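Local atomic coordinates of peptide methionine sulfoxide reductase MsrA (Treponema denticola ATCC 35405, PDB entry 5FA9), a protein that probably repairs oxidatively damaged proteins by reducing methionine sulfoxide back to methionine, with MsrA and MsrB activities fused in one chain. Residues R20-N34 against E127-D141. The protein carries 2 engineered substitutions. Numbering follows the deposited sequence.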
loop_
_atom_site.group_PDB
_atom_site.type_symbol
_atom_site.label_atom_id
_atom_site.label_comp_id
_atom_site.label_asym_id
_atom_site.label_seq_id
_atom_site.Cartn_x
_atom_site.Cartn_y
_atom_site.Cartn_z
ATOM N N ARG B 20 11.506 -8.453 -7.382
ATOM C CA ARG B 20 11.615 -7.083 -7.873
ATOM C C ARG B 20 11.373 -7.015 -9.381
ATOM O O ARG B 20 11.118 -5.944 -9.929
ATOM C CB ARG B 20 12.986 -6.493 -7.532
ATOM C CG ARG B 20 14.128 -7.025 -8.380
ATOM C CD ARG B 20 15.471 -6.530 -7.863
ATOM N NE ARG B 20 15.519 -5.074 -7.758
ATOM C CZ ARG B 20 15.771 -4.257 -8.775
ATOM N NH1 ARG B 20 15.999 -4.749 -9.985
ATOM N NH2 ARG B 20 15.794 -2.944 -8.584
ATOM N N GLN B 21 11.447 -8.167 -10.042
ATOM C CA GLN B 21 11.274 -8.240 -11.488
ATOM C C GLN B 21 9.826 -8.520 -11.876
ATOM O O GLN B 21 9.487 -8.544 -13.059
ATOM C CB GLN B 21 12.180 -9.319 -12.080
ATOM C CG GLN B 21 13.661 -9.078 -11.873
ATOM C CD GLN B 21 14.513 -10.153 -12.513
ATOM O OE1 GLN B 21 14.690 -10.177 -13.731
ATOM N NE2 GLN B 21 15.040 -11.056 -11.694
ATOM N N ILE B 22 8.978 -8.734 -10.877
ATOM C CA ILE B 22 7.589 -9.099 -11.124
ATOM C C ILE B 22 6.691 -7.868 -11.174
ATOM O O ILE B 22 6.694 -7.056 -10.249
ATOM C CB ILE B 22 7.067 -10.068 -10.045
ATOM C CG1 ILE B 22 7.901 -11.350 -10.041
ATOM C CG2 ILE B 22 5.599 -10.391 -10.275
ATOM C CD1 ILE B 22 7.630 -12.249 -8.860
ATOM N N PRO B 23 5.927 -7.722 -12.269
ATOM C CA PRO B 23 4.990 -6.608 -12.449
ATOM C C PRO B 23 3.995 -6.495 -11.297
ATOM O O PRO B 23 3.526 -7.512 -10.785
ATOM C CB PRO B 23 4.273 -6.961 -13.755
ATOM C CG PRO B 23 5.245 -7.813 -14.493
ATOM C CD PRO B 23 5.954 -8.613 -13.442
ATOM N N GLY B 24 3.681 -5.268 -10.899
ATOM C CA GLY B 24 2.772 -5.035 -9.792
ATOM C C GLY B 24 3.497 -4.819 -8.478
ATOM O O GLY B 24 2.963 -4.191 -7.564
ATOM N N VAL B 25 4.715 -5.339 -8.381
ATOM C CA VAL B 25 5.537 -5.129 -7.195
ATOM C C VAL B 25 6.068 -3.700 -7.177
ATOM O O VAL B 25 6.783 -3.282 -8.088
ATOM C CB VAL B 25 6.714 -6.118 -7.134
ATOM C CG1 VAL B 25 7.651 -5.753 -5.994
ATOM C CG2 VAL B 25 6.201 -7.540 -6.973
ATOM N N LYS B 26 5.714 -2.954 -6.137
ATOM C CA LYS B 26 6.040 -1.535 -6.072
ATOM C C LYS B 26 7.241 -1.252 -5.175
ATOM O O LYS B 26 7.912 -0.232 -5.332
ATOM C CB LYS B 26 4.827 -0.738 -5.588
ATOM C CG LYS B 26 3.537 -1.075 -6.318
ATOM C CD LYS B 26 2.687 0.163 -6.537
ATOM C CE LYS B 26 3.242 1.016 -7.668
ATOM N NZ LYS B 26 2.604 2.359 -7.720
ATOM N N GLU B 27 7.511 -2.156 -4.238
ATOM C CA GLU B 27 8.616 -1.973 -3.304
ATOM C C GLU B 27 9.027 -3.286 -2.642
ATOM O O GLU B 27 8.178 -4.078 -2.232
ATOM C CB GLU B 27 8.237 -0.943 -2.234
ATOM C CG GLU B 27 9.204 -0.861 -1.061
ATOM C CD GLU B 27 8.854 0.253 -0.094
ATOM O OE1 GLU B 27 8.520 1.363 -0.557
ATOM O OE2 GLU B 27 8.909 0.020 1.132
ATOM N N THR B 28 10.334 -3.511 -2.549
ATOM C CA THR B 28 10.870 -4.671 -1.846
ATOM C C THR B 28 11.885 -4.243 -0.791
ATOM O O THR B 28 12.671 -3.321 -1.012
ATOM C CB THR B 28 11.539 -5.667 -2.811
ATOM O OG1 THR B 28 12.569 -5.001 -3.554
ATOM C CG2 THR B 28 10.519 -6.247 -3.776
ATOM N N ASP B 29 11.862 -4.917 0.354
ATOM C CA ASP B 29 12.815 -4.647 1.425
ATOM C C ASP B 29 13.241 -5.943 2.103
ATOM O O ASP B 29 12.404 -6.779 2.438
ATOM C CB ASP B 29 12.218 -3.694 2.463
ATOM C CG ASP B 29 11.786 -2.373 1.864
ATOM O OD1 ASP B 29 12.664 -1.593 1.439
ATOM O OD2 ASP B 29 10.566 -2.115 1.821
ATOM N N THR B 30 14.543 -6.100 2.311
ATOM C CA THR B 30 15.067 -7.277 2.991
ATOM C C THR B 30 15.153 -7.029 4.491
ATOM O O THR B 30 15.441 -5.914 4.927
ATOM C CB THR B 30 16.453 -7.669 2.454
ATOM O OG1 THR B 30 17.354 -6.563 2.595
ATOM C CG2 THR B 30 16.362 -8.057 0.989
ATOM N N GLY B 31 14.901 -8.069 5.278
ATOM C CA GLY B 31 14.915 -7.933 6.722
ATOM C C GLY B 31 14.844 -9.248 7.474
ATOM O O GLY B 31 14.981 -10.324 6.891
ATOM N N TYR B 32 14.629 -9.152 8.782
ATOM C CA TYR B 32 14.610 -10.317 9.656
ATOM C C TYR B 32 13.296 -10.377 10.431
ATOM O O TYR B 32 12.966 -9.456 11.177
ATOM C CB TYR B 32 15.801 -10.276 10.613
ATOM C CG TYR B 32 17.102 -9.897 9.940
ATOM C CD1 TYR B 32 17.875 -10.850 9.287
ATOM C CD2 TYR B 32 17.556 -8.583 9.951
ATOM C CE1 TYR B 32 19.062 -10.506 8.667
ATOM C CE2 TYR B 32 18.741 -8.229 9.334
ATOM C CZ TYR B 32 19.490 -9.195 8.694
ATOM O OH TYR B 32 20.672 -8.847 8.079
ATOM N N ALA B 33 12.550 -11.463 10.254
ATOM C CA ALA B 33 11.199 -11.558 10.800
ATOM C C ALA B 33 11.061 -12.597 11.910
ATOM O O ALA B 33 11.657 -13.673 11.844
ATOM C CB ALA B 33 10.213 -11.860 9.685
ATOM N N ASN B 34 10.261 -12.257 12.919
ATOM C CA ASN B 34 9.940 -13.151 14.031
ATOM C C ASN B 34 11.167 -13.752 14.709
ATOM O O ASN B 34 11.464 -13.444 15.864
ATOM C CB ASN B 34 9.014 -14.272 13.555
ATOM C CG ASN B 34 7.597 -13.789 13.304
ATOM O OD1 ASN B 34 7.356 -12.593 13.143
ATOM N ND2 ASN B 34 6.651 -14.721 13.273
ATOM N N GLU B 127 2.445 -17.698 9.820
ATOM C CA GLU B 127 2.229 -16.998 11.079
ATOM C C GLU B 127 1.943 -15.530 10.829
ATOM O O GLU B 127 2.323 -14.983 9.794
ATOM C CB GLU B 127 3.451 -17.129 11.993
ATOM C CG GLU B 127 3.917 -18.550 12.252
ATOM C CD GLU B 127 5.182 -18.599 13.087
ATOM O OE1 GLU B 127 5.794 -17.532 13.302
ATOM O OE2 GLU B 127 5.563 -19.703 13.530
ATOM N N LYS B 128 1.267 -14.892 11.776
ATOM C CA LYS B 128 1.141 -13.445 11.740
ATOM C C LYS B 128 2.502 -12.828 12.019
ATOM O O LYS B 128 3.180 -13.210 12.976
ATOM C CB LYS B 128 0.113 -12.957 12.761
ATOM C CG LYS B 128 -0.199 -11.470 12.660
ATOM C CD LYS B 128 -0.893 -10.964 13.915
ATOM C CE LYS B 128 -1.220 -9.484 13.810
ATOM N NZ LYS B 128 -2.134 -9.188 12.670
ATOM N N LEU B 129 2.910 -11.891 11.171
ATOM C CA LEU B 129 4.150 -11.166 11.383
ATOM C C LEU B 129 4.074 -10.420 12.704
ATOM O O LEU B 129 3.124 -9.674 12.944
ATOM C CB LEU B 129 4.411 -10.191 10.234
ATOM C CG LEU B 129 5.778 -9.511 10.255
ATOM C CD1 LEU B 129 6.889 -10.533 10.056
ATOM C CD2 LEU B 129 5.843 -8.407 9.214
ATOM N N LYS B 130 5.066 -10.612 13.566
ATOM C CA LYS B 130 5.004 -9.980 14.872
ATOM C C LYS B 130 6.155 -8.986 15.025
ATOM O O LYS B 130 6.029 -7.979 15.715
ATOM C CB LYS B 130 5.028 -11.037 15.971
ATOM C CG LYS B 130 4.112 -10.690 17.123
ATOM C CD LYS B 130 2.669 -10.843 16.642
ATOM C CE LYS B 130 1.678 -10.076 17.504
ATOM N NZ LYS B 130 0.313 -10.045 16.892
ATOM N N HIS B 131 7.274 -9.278 14.366
ATOM C CA HIS B 131 8.376 -8.326 14.241
ATOM C C HIS B 131 9.068 -8.466 12.890
ATOM O O HIS B 131 9.214 -9.570 12.366
ATOM C CB HIS B 131 9.411 -8.519 15.354
ATOM C CG HIS B 131 8.910 -8.166 16.722
ATOM N ND1 HIS B 131 7.884 -7.274 16.931
ATOM C CD2 HIS B 131 9.316 -8.571 17.949
ATOM C CE1 HIS B 131 7.665 -7.152 18.231
ATOM N NE2 HIS B 131 8.521 -7.927 18.868
ATOM N N PHE B 132 9.508 -7.337 12.340
ATOM C CA PHE B 132 10.288 -7.320 11.108
ATOM C C PHE B 132 11.371 -6.254 11.187
ATOM O O PHE B 132 11.083 -5.061 11.096
ATOM C CB PHE B 132 9.383 -7.075 9.897
ATOM C CG PHE B 132 10.121 -7.006 8.588
ATOM C CD1 PHE B 132 10.457 -8.165 7.907
ATOM C CD2 PHE B 132 10.469 -5.784 8.034
ATOM C CE1 PHE B 132 11.136 -8.107 6.705
ATOM C CE2 PHE B 132 11.148 -5.722 6.831
ATOM C CZ PHE B 132 11.480 -6.884 6.167
ATOM N N ILE B 133 12.614 -6.688 11.357
ATOM C CA ILE B 133 13.730 -5.764 11.501
ATOM C C ILE B 133 14.388 -5.494 10.154
ATOM O O ILE B 133 14.957 -6.394 9.539
ATOM C CB ILE B 133 14.779 -6.305 12.488
ATOM C CG1 ILE B 133 14.153 -6.497 13.872
ATOM C CG2 ILE B 133 15.974 -5.368 12.564
ATOM C CD1 ILE B 133 15.005 -7.306 14.821
ATOM N N LEU B 134 14.298 -4.246 9.703
ATOM C CA LEU B 134 14.850 -3.842 8.414
ATOM C C LEU B 134 16.362 -4.035 8.366
ATOM O O LEU B 134 17.083 -3.579 9.252
ATOM C CB LEU B 134 14.499 -2.381 8.122
ATOM C CG LEU B 134 14.725 -1.878 6.695
ATOM C CD1 LEU B 134 13.880 -2.663 5.706
ATOM C CD2 LEU B 134 14.425 -0.390 6.600
ATOM N N ALA B 135 16.833 -4.715 7.326
ATOM C CA ALA B 135 18.261 -4.953 7.151
ATOM C C ALA B 135 18.974 -3.676 6.719
ATOM O O ALA B 135 18.337 -2.710 6.298
ATOM C CB ALA B 135 18.498 -6.062 6.139
ATOM N N GLU B 136 20.298 -3.679 6.829
ATOM C CA GLU B 136 21.106 -2.518 6.472
ATOM C C GLU B 136 21.030 -2.224 4.978
ATOM O O GLU B 136 20.667 -3.094 4.186
ATOM C CB GLU B 136 22.564 -2.732 6.889
ATOM C CG GLU B 136 22.765 -3.041 8.369
ATOM C CD GLU B 136 22.614 -4.518 8.697
ATOM O OE1 GLU B 136 21.725 -5.178 8.119
ATOM O OE2 GLU B 136 23.391 -5.022 9.536
ATOM N N ASP B 137 21.370 -0.994 4.602
ATOM C CA ASP B 137 21.346 -0.573 3.203
ATOM C C ASP B 137 22.265 -1.433 2.342
ATOM O O ASP B 137 22.059 -1.568 1.136
ATOM C CB ASP B 137 21.739 0.900 3.082
ATOM C CG ASP B 137 20.743 1.825 3.752
ATOM O OD1 ASP B 137 19.555 1.801 3.365
ATOM O OD2 ASP B 137 21.147 2.575 4.665
ATOM N N TYR B 138 23.285 -2.001 2.978
ATOM C CA TYR B 138 24.185 -2.948 2.332
ATOM C C TYR B 138 23.415 -4.132 1.750
ATOM O O TYR B 138 23.710 -4.593 0.646
ATOM C CB TYR B 138 25.238 -3.436 3.330
ATOM C CG TYR B 138 26.221 -4.433 2.761
ATOM C CD1 TYR B 138 27.201 -4.036 1.862
ATOM C CD2 TYR B 138 26.172 -5.772 3.129
ATOM C CE1 TYR B 138 28.104 -4.945 1.341
ATOM C CE2 TYR B 138 27.068 -6.687 2.614
ATOM C CZ TYR B 138 28.032 -6.269 1.721
ATOM O OH TYR B 138 28.928 -7.178 1.206
ATOM N N HIS B 139 22.428 -4.614 2.497
ATOM C CA HIS B 139 21.639 -5.771 2.085
ATOM C C HIS B 139 20.443 -5.398 1.210
ATOM O O HIS B 139 19.743 -6.275 0.702
ATOM C CB HIS B 139 21.151 -6.540 3.314
ATOM C CG HIS B 139 22.256 -7.126 4.137
ATOM N ND1 HIS B 139 23.177 -8.014 3.622
ATOM C CD2 HIS B 139 22.587 -6.954 5.438
ATOM C CE1 HIS B 139 24.027 -8.363 4.571
ATOM N NE2 HIS B 139 23.691 -7.733 5.683
ATOM N N GLN B 140 20.209 -4.102 1.033
ATOM C CA GLN B 140 19.082 -3.636 0.229
ATOM C C GLN B 140 19.470 -3.528 -1.241
ATOM O O GLN B 140 20.391 -2.788 -1.591
ATOM C CB GLN B 140 18.573 -2.289 0.744
ATOM C CG GLN B 140 18.107 -2.319 2.191
ATOM C CD GLN B 140 16.902 -3.215 2.401
ATOM O OE1 GLN B 140 16.120 -3.452 1.480
ATOM N NE2 GLN B 140 16.747 -3.723 3.618
ATOM N N ASP B 141 18.751 -4.262 -2.090
ATOM C CA ASP B 141 19.090 -4.389 -3.507
ATOM C C ASP B 141 20.551 -4.793 -3.670
ATOM O O ASP B 141 21.297 -4.182 -4.436
ATOM C CB ASP B 141 18.802 -3.087 -4.259
ATOM C CG ASP B 141 17.342 -2.948 -4.644
ATOM O OD1 ASP B 141 16.668 -3.988 -4.800
ATOM O OD2 ASP B 141 16.869 -1.803 -4.791
#
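Gln140 grips the backbone of Thr30 with both ends of its amide: OE1 accepts from Thr30 N at 3.2 Å, and NE2 gives to Thr30 O at 2.9 Å, with that oxygen near the amide plane. A bend at chi2 (-64°) brings the amide alongside Thr30, the two side chains passing in opposite directions. Thr30 O also accepts from Ala135 N, so two N-H groups hold one carbonyl, while Gln140 NE2 reaches Ala135 O as well. Next along, Tyr32 and Ile133 exchange two backbone bonds, and the Phe132 ring brings CZ to 3.6 Å from Gly31 CA, where there is no side chain to block it. The antiparallel pairs Gly31-Leu134, Tyr32-Ile133 and Ala33-Phe132 add the short strand 132-134 to the edge of the mixed sheet of the MsrA fold, beside strand 25-33. From here the chain runs on to His139, which lines the pocket holding a bound dithiane-diol and is hydrogen-bonded to Trp13. Beyond the strand pairing, Asn34 OD1 accepts from Lys130 N, and its ND2 meets Glu127 OE1 at 2.9 Å, amide and carboxylate nearly coplanar. The other end is looser: exposed Arg20 makes a salt bridge to Asp141, NE to OD1 3.4 Å, whose hydrogen bond is weak, with the guanidinium and carboxylate planes 87° apart.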